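Local atomic coordinates of Sn-glycerol-3-phosphate ABC transporter substrate-binding protein UspB (Mycobacterium tuberculosis, PDB entry 4MFI), a protein that binds glycerophosphocholine and probably hands it to an ABC transporter for import into Mycobacterium tuberculosis. Residues A[75-78]-A[79-82]; A[173-176]-A[177-181]; A[314-317]-A[318-321]; A[408-411]-A[412-416]. One frame throughout, in Å; residues are numbered along the deposited sequence.

How the contacts relate
All four contacts lie at helix N-termini, each opened by an N-cap side chain: Asp-77 in contact 1, Ser-176 in contact 2, Ser-316 in contact 3 and Asp-408 in contact 4. Each is partly buried, and none touches another. Contact 1 lies nearest the chain's centre, about 16 Å from centre to centre, and contact 3 farthest, about 29 Å. In contacts 1 and 2 a glutamate reaches back to a backbone N-H before the cap; contact 3 has instead a lysine laid over the turn and a water between Glu-317 and Lys-320; contact 4 relies on threonine hydroxyls. Contacts 2 and 3 lie on opposite sides of the chain's centre, their centres about 50 Å apart.

Contact 1: A[75-78]-A[79-82]; sequences GKDY and DEVA
The carboxylate of Asp-77 is gripped from two directions. Its OD1 accepts the backbone N-H of Glu-80 at 2.9 Å from OD1 to N, with an N-H...O angle of 156°, while its OD2 accepts a hydrogen bond from a water 2.9 Å away. The bond from Glu-80 makes Asp-77 the N-cap of helix 78-88, which follows strand 69-73. The cap depends on rotation about the first side-chain bond: CG sits between the backbone N and the carbonyl carbon (chi1 61°), which turns OD1 over the first helical turn. That water and a second one each link OD2 to OD2 of Asp-79, each with one sound bond and one weak bond. OD1 of Asp-79 is turned to Arg-103 and Trp-104.

Glu-80 answers the cap in the reverse direction. Its extended chain carries OE1 back to the backbone N of Lys-76, 2.9 Å from OE1 and nearly straight at 174°, although the N-H arrives from above the carboxylate plane. OE2 of Glu-80 lies 3.5 Å from CG of Lys-76, whose aliphatic chain runs obliquely across the carboxylate. Beside this, CA of Gly-75 is 3.5 Å from OE1 of Glu-80. The first helical bonds run from Val-81 N to Asp-77 O (3.2 Å) and from Ala-82 N to Tyr-78 O.

Two acidic side chains thus take up backbone N-H groups on both sides of the helix start, and the helix dipole would probably stabilise their negative charge.

Contact 2: A[173-176]-A[177-181]; sequences GPQS and WSEFD
Ser-176 is the N-cap of helix 177-191, and Pro-174, two residues before it, packs against Phe-180 in the first turn. The polar interactions come in two directions. Going forward, OG of Ser-176 accepts the backbone N-H of Glu-179 in a well-directed bond, 2.9 Å from OG to N; OG reaches it because it stands between the backbone N and the carbonyl carbon (chi1 66°). Going back, OE1 of Glu-179 accepts the backbone N-H of Gln-175, 2.8 Å from OE1 to N and almost straight at 173°, with the donor lying nearly in line with the C-O bond. The extended glutamate chain, its CG trans to the backbone N (chi1 -175°), spans the distance from the helix to the residue before the cap. OE2 of the same carboxylate forms a salt bridge with Arg-172, so the group is held through both oxygens. The side chain of Gln-175 runs beside that of Glu-179, pointing the same way, with CB 3.5 Å from OE1 of Glu-179.

The backbone bond is the regular helical one, from Phe-180 N to Ser-176 O at 3.1 Å.

The apolar interaction lies on the buried side. Pro-174 and Phe-180 point the same way, and the Phe-180 ring continues inward to meet Phe-157 and His-198 edge-to-face. Trp-177 turns instead toward helix 211-216 and Val-270 of strand 268-272. Where the proline meets the helix, its CB lies 3.6 Å from CB of Phe-180 and its CG 3.7 Å from that same carbon.

Contact 3: A[314-317]-A[318-321]; sequences KLSE and ERKV
The chain passes from an extended conformation at Leu-315 and Ser-316 (psi 154° and 159°) straight into helix 317-330, with Ser-316 as N-cap after strand 307-310. Two regular helical bonds begin there: Lys-320 N to Ser-316 O and Val-321 N to Glu-317 O, each 3.0 Å. The first donor lies in the plane of its carbonyl; the second is tilted 18° from it.

The capping bond runs from Arg-319 N to OG of Ser-316 at 3.2 Å, rather long but well directed. The hydroxyl also lies 3.3 Å from CG of Arg-319, so the root of the arginine chain packs alongside the cap. Beyond CG that chain bends at chi3, and its guanidinium group leaves the turn for a salt bridge with Asp-96 and hydrogen bonds to the carbonyls of Gly-35 and Gly-37, tying the helix start to the chain's N-terminal part.

Lys-320 is stretched back over the turn. Its CG touches CB of Leu-315 at 3.7 Å, its CE lies 3.4 Å from the carbonyl O of Leu-315, and its ammonium group is hydrogen-bonded to the carbonyl of Ala-313. Glu-317 reaches over this chain at a slant without a direct salt bridge, OE2 and NZ of Lys-320 being 4.4 Å apart. One water closes the gap: it donates to OE2 of Glu-317 at 2.6 Å and accepts from NZ of Lys-320 at 3.2 Å.

Contact 4: A[408-411]-A[412-416]; sequences DVTK and TFTNI
From Asp-408 onward the backbone follows regular alpha-helical bonding, Thr-412 N to Asp-408 O at 3.0 Å and Phe-413 N to Val-409 O at 2.8 Å marking the first turn of helix 409-427. Asp-408 is the N-cap: its OD2 accepts the N-H of Lys-411 through the anti lone pair, 2.9 Å from OD2 to N with an angle of 166°.

Two threonines repeat one arrangement. OG1 of Thr-412 donates to Asp-408 O at 2.7 Å, and OG1 of Thr-414 to Thr-410 O at 2.6 Å. In both, OG1 lies opposite the carbonyl carbon and beside the backbone N (chi1 -60°), which directs the hydroxyl back at the carbonyl four residues earlier. Each of these oxygens therefore accepts two hydrogen bonds from one threonine, the hydroxyl and the N-H approaching from opposite faces of the carbonyl plane.

On the buried side, CG1 of Val-409 sits over one face of the Phe-413 ring in a CH-pi contact, 3.9 Å from the ring centroid and 17° off its normal, displaced toward the rim. The ring packs on Leu-399 and Ile-402 of helix 391-405 and Thr-234 of helix 232-245, while Val-409 meets Asn-239 and Arg-242 of the latter.

Val-409 and Phe-413 thus give the helix start an apolar patch against its neighbours, and the hydroxyls of Thr-412 and Thr-414 donate to its own backbone, which lets Thr-412 pack beside Ile-402 with its polar group satisfied.

Contact 1: A[75-78]-A[79-82]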
loop_
_atom_site.group_PDB
_atom_site.type_symbol
_atom_site.label_atom_id
_atom_site.label_comp_id
_atom_site.label_asym_id
_atom_site.label_seq_id
_atom_site.Cartn_x
_atom_site.Cartn_y
_atom_site.Cartn_z
ATOM N N GLY A 75 -6.569 17.677 3.975
ATOM C CA GLY A 75 -5.199 17.763 3.500
ATOM C C GLY A 75 -5.038 17.276 2.076
ATOM O O GLY A 75 -5.910 16.587 1.552
ATOM N N LYS A 76 -3.921 17.628 1.449
ATOM C CA LYS A 76 -3.679 17.220 0.070
ATOM C C LYS A 76 -3.129 15.792 -0.012
ATOM O O LYS A 76 -3.143 15.169 -1.075
ATOM C CB LYS A 76 -2.732 18.196 -0.631
ATOM C CG LYS A 76 -1.268 17.994 -0.281
ATOM C CD LYS A 76 -0.357 18.833 -1.163
ATOM C CE LYS A 76 1.085 18.378 -1.026
ATOM N NZ LYS A 76 2.022 19.243 -1.795
ATOM N N ASP A 77 -2.645 15.280 1.115
ATOM C CA ASP A 77 -2.110 13.921 1.172
ATOM C C ASP A 77 -2.247 13.355 2.581
ATOM O O ASP A 77 -2.722 14.052 3.490
ATOM C CB ASP A 77 -0.654 13.862 0.670
ATOM C CG ASP A 77 0.307 14.717 1.490
ATOM O OD1 ASP A 77 0.078 14.937 2.696
ATOM O OD2 ASP A 77 1.333 15.149 0.923
ATOM N N TYR A 78 -1.825 12.106 2.764
ATOM C CA TYR A 78 -1.987 11.433 4.046
ATOM C C TYR A 78 -1.181 12.096 5.154
ATOM O O TYR A 78 -1.611 12.107 6.306
ATOM C CB TYR A 78 -1.605 9.957 3.933
ATOM C CG TYR A 78 -2.444 9.170 2.953
ATOM C CD1 TYR A 78 -3.819 9.374 2.851
ATOM C CD2 TYR A 78 -1.862 8.213 2.130
ATOM C CE1 TYR A 78 -4.585 8.645 1.959
ATOM C CE2 TYR A 78 -2.617 7.483 1.237
ATOM C CZ TYR A 78 -3.979 7.699 1.154
ATOM O OH TYR A 78 -4.738 6.971 0.262
ATOM N N ASP A 79 -0.007 12.627 4.812
ATOM C CA ASP A 79 0.829 13.296 5.800
ATOM C C ASP A 79 0.118 14.517 6.369
ATOM O O ASP A 79 0.159 14.766 7.576
ATOM C CB ASP A 79 2.170 13.716 5.191
ATOM C CG ASP A 79 3.129 12.549 4.994
ATOM O OD1 ASP A 79 3.132 11.617 5.821
ATOM O OD2 ASP A 79 3.912 12.583 4.018
ATOM N N GLU A 80 -0.552 15.272 5.502
ATOM C CA GLU A 80 -1.259 16.470 5.941
ATOM C C GLU A 80 -2.468 16.127 6.807
ATOM O O GLU A 80 -2.745 16.817 7.792
ATOM C CB GLU A 80 -1.662 17.340 4.748
ATOM C CG GLU A 80 -0.478 17.980 4.045
ATOM C CD GLU A 80 -0.891 19.059 3.068
ATOM O OE1 GLU A 80 -2.116 19.300 2.916
ATOM O OE2 GLU A 80 0.014 19.665 2.452
ATOM N N VAL A 81 -3.185 15.062 6.456
ATOM C CA VAL A 81 -4.309 14.634 7.285
ATOM C C VAL A 81 -3.811 14.279 8.680
ATOM O O VAL A 81 -4.428 14.648 9.681
ATOM C CB VAL A 81 -5.054 13.436 6.675
ATOM C CG1 VAL A 81 -6.155 12.955 7.611
ATOM C CG2 VAL A 81 -5.641 13.820 5.325
ATOM N N ALA A 82 -2.683 13.577 8.742
ATOM C CA ALA A 82 -2.124 13.170 10.020
ATOM C C ALA A 82 -1.780 14.376 10.901
ATOM O O ALA A 82 -2.057 14.358 12.105
ATOM C CB ALA A 82 -0.911 12.282 9.812
HETATM O O HOH W 1 3.572 15.649 2.651
HETATM O O HOH W 2 3.211 12.378 1.276
#

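Contact 2: A[173-176]-A[177-181]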
loop_
_atom_site.group_PDB
_atom_site.type_symbol
_atom_site.label_atom_id
_atom_site.label_comp_id
_atom_site.label_asym_id
_atom_site.label_seq_id
_atom_site.Cartn_x
_atom_site.Cartn_y
_atom_site.Cartn_z
ATOM N N GLY A 173 4.669 -12.299 -16.764
ATOM C CA GLY A 173 5.697 -11.830 -15.864
ATOM C C GLY A 173 6.588 -12.987 -15.449
ATOM O O GLY A 173 6.279 -14.162 -15.703
ATOM N N PRO A 174 7.716 -12.668 -14.804
ATOM C CA PRO A 174 8.630 -13.711 -14.333
ATOM C C PRO A 174 8.031 -14.563 -13.208
ATOM O O PRO A 174 7.260 -14.064 -12.372
ATOM C CB PRO A 174 9.836 -12.913 -13.828
ATOM C CG PRO A 174 9.256 -11.565 -13.439
ATOM C CD PRO A 174 8.160 -11.309 -14.433
ATOM N N GLN A 175 8.386 -15.848 -13.199
ATOM C CA GLN A 175 7.942 -16.800 -12.184
ATOM C C GLN A 175 8.701 -16.628 -10.879
ATOM O O GLN A 175 8.206 -16.975 -9.805
ATOM C CB GLN A 175 8.175 -18.227 -12.693
ATOM C CG GLN A 175 7.164 -18.721 -13.719
ATOM C CD GLN A 175 5.850 -19.116 -13.082
ATOM O OE1 GLN A 175 5.699 -19.072 -11.857
ATOM N NE2 GLN A 175 4.894 -19.510 -13.906
ATOM N N SER A 176 9.928 -16.129 -10.985
ATOM C CA SER A 176 10.753 -15.841 -9.822
ATOM C C SER A 176 11.603 -14.629 -10.140
ATOM O O SER A 176 11.844 -14.317 -11.316
ATOM C CB SER A 176 11.656 -17.035 -9.469
ATOM O OG SER A 176 12.626 -17.273 -10.482
ATOM N N TRP A 177 12.085 -13.950 -9.111
ATOM C CA TRP A 177 13.017 -12.864 -9.348
ATOM C C TRP A 177 14.310 -13.349 -10.003
ATOM O O TRP A 177 14.903 -12.633 -10.821
ATOM C CB TRP A 177 13.270 -12.082 -8.055
ATOM C CG TRP A 177 12.128 -11.156 -7.760
ATOM C CD1 TRP A 177 11.162 -11.308 -6.803
ATOM C CD2 TRP A 177 11.808 -9.956 -8.468
ATOM N NE1 TRP A 177 10.266 -10.257 -6.868
ATOM C CE2 TRP A 177 10.642 -9.418 -7.883
ATOM C CE3 TRP A 177 12.399 -9.278 -9.539
ATOM C CZ2 TRP A 177 10.059 -8.229 -8.330
ATOM C CZ3 TRP A 177 11.819 -8.100 -9.984
ATOM C CH2 TRP A 177 10.660 -7.587 -9.380
ATOM N N SER A 178 14.732 -14.574 -9.689
ATOM C CA SER A 178 15.927 -15.120 -10.317
ATOM C C SER A 178 15.729 -15.398 -11.806
ATOM O O SER A 178 16.645 -15.180 -12.600
ATOM C CB SER A 178 16.427 -16.349 -9.559
ATOM O OG SER A 178 16.921 -15.949 -8.295
ATOM N N GLU A 179 14.535 -15.841 -12.200
ATOM C CA GLU A 179 14.246 -15.948 -13.630
ATOM C C GLU A 179 14.310 -14.574 -14.289
ATOM O O GLU A 179 14.883 -14.421 -15.371
ATOM C CB GLU A 179 12.876 -16.577 -13.892
ATOM C CG GLU A 179 12.615 -16.812 -15.389
ATOM C CD GLU A 179 11.190 -17.220 -15.715
ATOM O OE1 GLU A 179 10.242 -16.687 -15.097
ATOM O OE2 GLU A 179 11.013 -18.083 -16.608
ATOM N N PHE A 180 13.728 -13.566 -13.641
ATOM C CA PHE A 180 13.767 -12.233 -14.208
ATOM C C PHE A 180 15.202 -11.751 -14.374
ATOM O O PHE A 180 15.547 -11.130 -15.379
ATOM C CB PHE A 180 12.984 -11.214 -13.387
ATOM C CG PHE A 180 12.972 -9.870 -14.036
ATOM C CD1 PHE A 180 12.345 -9.713 -15.263
ATOM C CD2 PHE A 180 13.648 -8.788 -13.483
ATOM C CE1 PHE A 180 12.364 -8.498 -15.934
ATOM C CE2 PHE A 180 13.659 -7.555 -14.142
ATOM C CZ PHE A 180 13.018 -7.418 -15.374
ATOM N N ASP A 181 16.034 -12.037 -13.384
ATOM C CA ASP A 181 17.430 -11.630 -13.436
ATOM C C ASP A 181 18.160 -12.287 -14.613
ATOM O O ASP A 181 19.060 -11.689 -15.220
ATOM C CB ASP A 181 18.101 -11.956 -12.104
ATOM C CG ASP A 181 19.549 -11.548 -12.073
ATOM O OD1 ASP A 181 19.812 -10.334 -11.960
ATOM O OD2 ASP A 181 20.420 -12.443 -12.164
#

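Contact 3: A[314-317]-A[318-321]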
loop_
_atom_site.group_PDB
_atom_site.type_symbol
_atom_site.label_atom_id
_atom_site.label_comp_id
_atom_site.label_asym_id
_atom_site.label_seq_id
_atom_site.Cartn_x
_atom_site.Cartn_y
_atom_site.Cartn_z
ATOM N N LYS A 314 -11.531 9.637 21.555
ATOM C CA LYS A 314 -12.208 10.653 22.367
ATOM C C LYS A 314 -13.574 11.083 21.815
ATOM O O LYS A 314 -13.940 12.258 21.856
ATOM C CB LYS A 314 -11.306 11.860 22.622
ATOM C CG LYS A 314 -10.984 12.695 21.407
ATOM C CD LYS A 314 -10.569 14.099 21.825
ATOM C CE LYS A 314 -9.512 14.065 22.912
ATOM N NZ LYS A 314 -8.913 15.404 23.161
ATOM N N LEU A 315 -14.322 10.114 21.308
ATOM C CA LEU A 315 -15.718 10.323 20.946
ATOM C C LEU A 315 -16.585 9.687 22.019
ATOM O O LEU A 315 -16.158 8.742 22.687
ATOM C CB LEU A 315 -16.037 9.645 19.611
ATOM C CG LEU A 315 -15.259 9.963 18.336
ATOM C CD1 LEU A 315 -15.980 9.344 17.136
ATOM C CD2 LEU A 315 -15.047 11.453 18.138
ATOM N N SER A 316 -17.805 10.190 22.183
ATOM C CA SER A 316 -18.790 9.493 23.001
ATOM C C SER A 316 -19.076 8.131 22.370
ATOM O O SER A 316 -18.815 7.922 21.178
ATOM C CB SER A 316 -20.081 10.299 23.088
ATOM O OG SER A 316 -20.755 10.307 21.839
ATOM N N GLU A 317 -19.602 7.200 23.165
ATOM C CA GLU A 317 -19.931 5.877 22.642
ATOM C C GLU A 317 -20.931 5.949 21.492
ATOM O O GLU A 317 -20.778 5.241 20.497
ATOM C CB GLU A 317 -20.439 4.940 23.743
ATOM C CG GLU A 317 -19.340 4.102 24.392
ATOM C CD GLU A 317 -18.607 3.207 23.397
ATOM O OE1 GLU A 317 -19.212 2.813 22.373
ATOM O OE2 GLU A 317 -17.420 2.897 23.642
ATOM N N GLU A 318 -21.938 6.811 21.622
ATOM C CA GLU A 318 -22.927 6.978 20.557
ATOM C C GLU A 318 -22.263 7.416 19.256
ATOM O O GLU A 318 -22.564 6.878 18.186
ATOM C CB GLU A 318 -24.020 7.980 20.954
ATOM C CG GLU A 318 -24.921 8.391 19.785
ATOM C CD GLU A 318 -26.181 9.129 20.215
ATOM O OE1 GLU A 318 -26.664 8.890 21.345
ATOM O OE2 GLU A 318 -26.695 9.946 19.419
ATOM N N ARG A 319 -21.356 8.384 19.342
ATOM C CA ARG A 319 -20.676 8.855 18.141
ATOM C C ARG A 319 -19.768 7.788 17.537
ATOM O O ARG A 319 -19.626 7.723 16.319
ATOM C CB ARG A 319 -19.909 10.157 18.398
ATOM C CG ARG A 319 -20.821 11.332 18.738
ATOM C CD ARG A 319 -20.114 12.678 18.637
ATOM N NE ARG A 319 -19.845 13.053 17.250
ATOM C CZ ARG A 319 -20.702 13.710 16.473
ATOM N NH1 ARG A 319 -21.894 14.075 16.944
ATOM N NH2 ARG A 319 -20.372 14.006 15.224
ATOM N N LYS A 320 -19.169 6.941 18.373
ATOM C CA LYS A 320 -18.340 5.850 17.854
ATOM C C LYS A 320 -19.170 4.852 17.050
ATOM O O LYS A 320 -18.751 4.400 15.978
ATOM C CB LYS A 320 -17.598 5.123 18.981
ATOM C CG LYS A 320 -16.496 5.939 19.609
ATOM C CD LYS A 320 -15.739 5.139 20.648
ATOM C CE LYS A 320 -14.709 6.019 21.322
ATOM N NZ LYS A 320 -14.004 5.323 22.429
ATOM N N VAL A 321 -20.342 4.504 17.574
ATOM C CA VAL A 321 -21.241 3.604 16.869
ATOM C C VAL A 321 -21.618 4.195 15.511
ATOM O O VAL A 321 -21.557 3.504 14.496
ATOM C CB VAL A 321 -22.494 3.309 17.707
ATOM C CG1 VAL A 321 -23.539 2.574 16.882
ATOM C CG2 VAL A 321 -22.108 2.491 18.926
HETATM O O HOH W 3 -16.325 5.090 24.631
#

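Contact 4: A[408-411]-A[412-416]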
loop_
_atom_site.group_PDB
_atom_site.type_symbol
_atom_site.label_atom_id
_atom_site.label_comp_id
_atom_site.label_asym_id
_atom_site.label_seq_id
_atom_site.Cartn_x
_atom_site.Cartn_y
_atom_site.Cartn_z
ATOM N N ASP A 408 27.805 -0.259 -0.695
ATOM C CA ASP A 408 27.889 -1.654 -0.296
ATOM C C ASP A 408 26.643 -2.052 0.488
ATOM O O ASP A 408 26.222 -1.330 1.390
ATOM C CB ASP A 408 29.136 -1.852 0.563
ATOM C CG ASP A 408 29.341 -3.292 0.978
ATOM O OD1 ASP A 408 29.906 -4.062 0.176
ATOM O OD2 ASP A 408 28.957 -3.651 2.113
ATOM N N VAL A 409 26.055 -3.198 0.150
ATOM C CA VAL A 409 24.837 -3.645 0.824
ATOM C C VAL A 409 25.047 -3.922 2.315
ATOM O O VAL A 409 24.271 -3.462 3.146
ATOM C CB VAL A 409 24.225 -4.886 0.139
ATOM C CG1 VAL A 409 23.049 -5.423 0.944
ATOM C CG2 VAL A 409 23.784 -4.535 -1.276
ATOM N N THR A 410 26.087 -4.672 2.662
ATOM C CA THR A 410 26.321 -4.997 4.068
ATOM C C THR A 410 26.575 -3.744 4.905
ATOM O O THR A 410 25.989 -3.577 5.971
ATOM C CB THR A 410 27.467 -6.011 4.227
ATOM O OG1 THR A 410 27.081 -7.241 3.604
ATOM C CG2 THR A 410 27.761 -6.278 5.694
ATOM N N LYS A 411 27.421 -2.849 4.410
ATOM C CA LYS A 411 27.696 -1.617 5.141
ATOM C C LYS A 411 26.423 -0.779 5.303
ATOM O O LYS A 411 26.124 -0.274 6.392
ATOM C CB LYS A 411 28.786 -0.814 4.434
ATOM C CG LYS A 411 29.081 0.521 5.082
ATOM C CD LYS A 411 29.970 1.372 4.181
ATOM C CE LYS A 411 30.082 2.796 4.692
ATOM N NZ LYS A 411 30.859 2.862 5.957
ATOM N N THR A 412 25.658 -0.658 4.223
ATOM C CA THR A 412 24.464 0.180 4.242
ATOM C C THR A 412 23.396 -0.392 5.168
ATOM O O THR A 412 22.877 0.318 6.040
ATOM C CB THR A 412 23.903 0.361 2.824
ATOM O OG1 THR A 412 24.900 0.985 2.006
ATOM C CG2 THR A 412 22.651 1.228 2.834
ATOM N N PHE A 413 23.097 -1.680 5.004
ATOM C CA PHE A 413 22.092 -2.336 5.840
ATOM C C PHE A 413 22.489 -2.366 7.323
ATOM O O PHE A 413 21.633 -2.241 8.200
ATOM C CB PHE A 413 21.780 -3.754 5.342
ATOM C CG PHE A 413 20.904 -3.802 4.107
ATOM C CD1 PHE A 413 20.567 -2.646 3.413
ATOM C CD2 PHE A 413 20.396 -5.014 3.658
ATOM C CE1 PHE A 413 19.748 -2.708 2.282
ATOM C CE2 PHE A 413 19.587 -5.086 2.535
ATOM C CZ PHE A 413 19.259 -3.932 1.843
ATOM N N THR A 414 23.782 -2.525 7.603
ATOM C CA THR A 414 24.261 -2.530 8.982
ATOM C C THR A 414 24.081 -1.167 9.646
ATOM O O THR A 414 23.600 -1.087 10.782
ATOM C CB THR A 414 25.735 -2.975 9.056
ATOM O OG1 THR A 414 25.855 -4.300 8.515
ATOM C CG2 THR A 414 26.246 -2.961 10.487
ATOM N N ASN A 415 24.458 -0.101 8.940
ATOM C CA ASN A 415 24.282 1.267 9.442
ATOM C C ASN A 415 22.813 1.568 9.671
ATOM O O ASN A 415 22.429 2.130 10.697
ATOM C CB ASN A 415 24.885 2.310 8.472
ATOM C CG ASN A 415 24.449 3.766 8.790
ATOM O OD1 ASN A 415 25.048 4.429 9.643
ATOM N ND2 ASN A 415 23.423 4.266 8.086
ATOM N N ILE A 416 21.988 1.205 8.699
ATOM C CA ILE A 416 20.561 1.460 8.812
ATOM C C ILE A 416 19.963 0.697 9.982
ATOM O O ILE A 416 19.180 1.261 10.753
ATOM C CB ILE A 416 19.831 1.129 7.514
ATOM C CG1 ILE A 416 20.172 2.183 6.465
ATOM C CG2 ILE A 416 18.329 1.057 7.740
ATOM C CD1 ILE A 416 19.711 1.809 5.100
#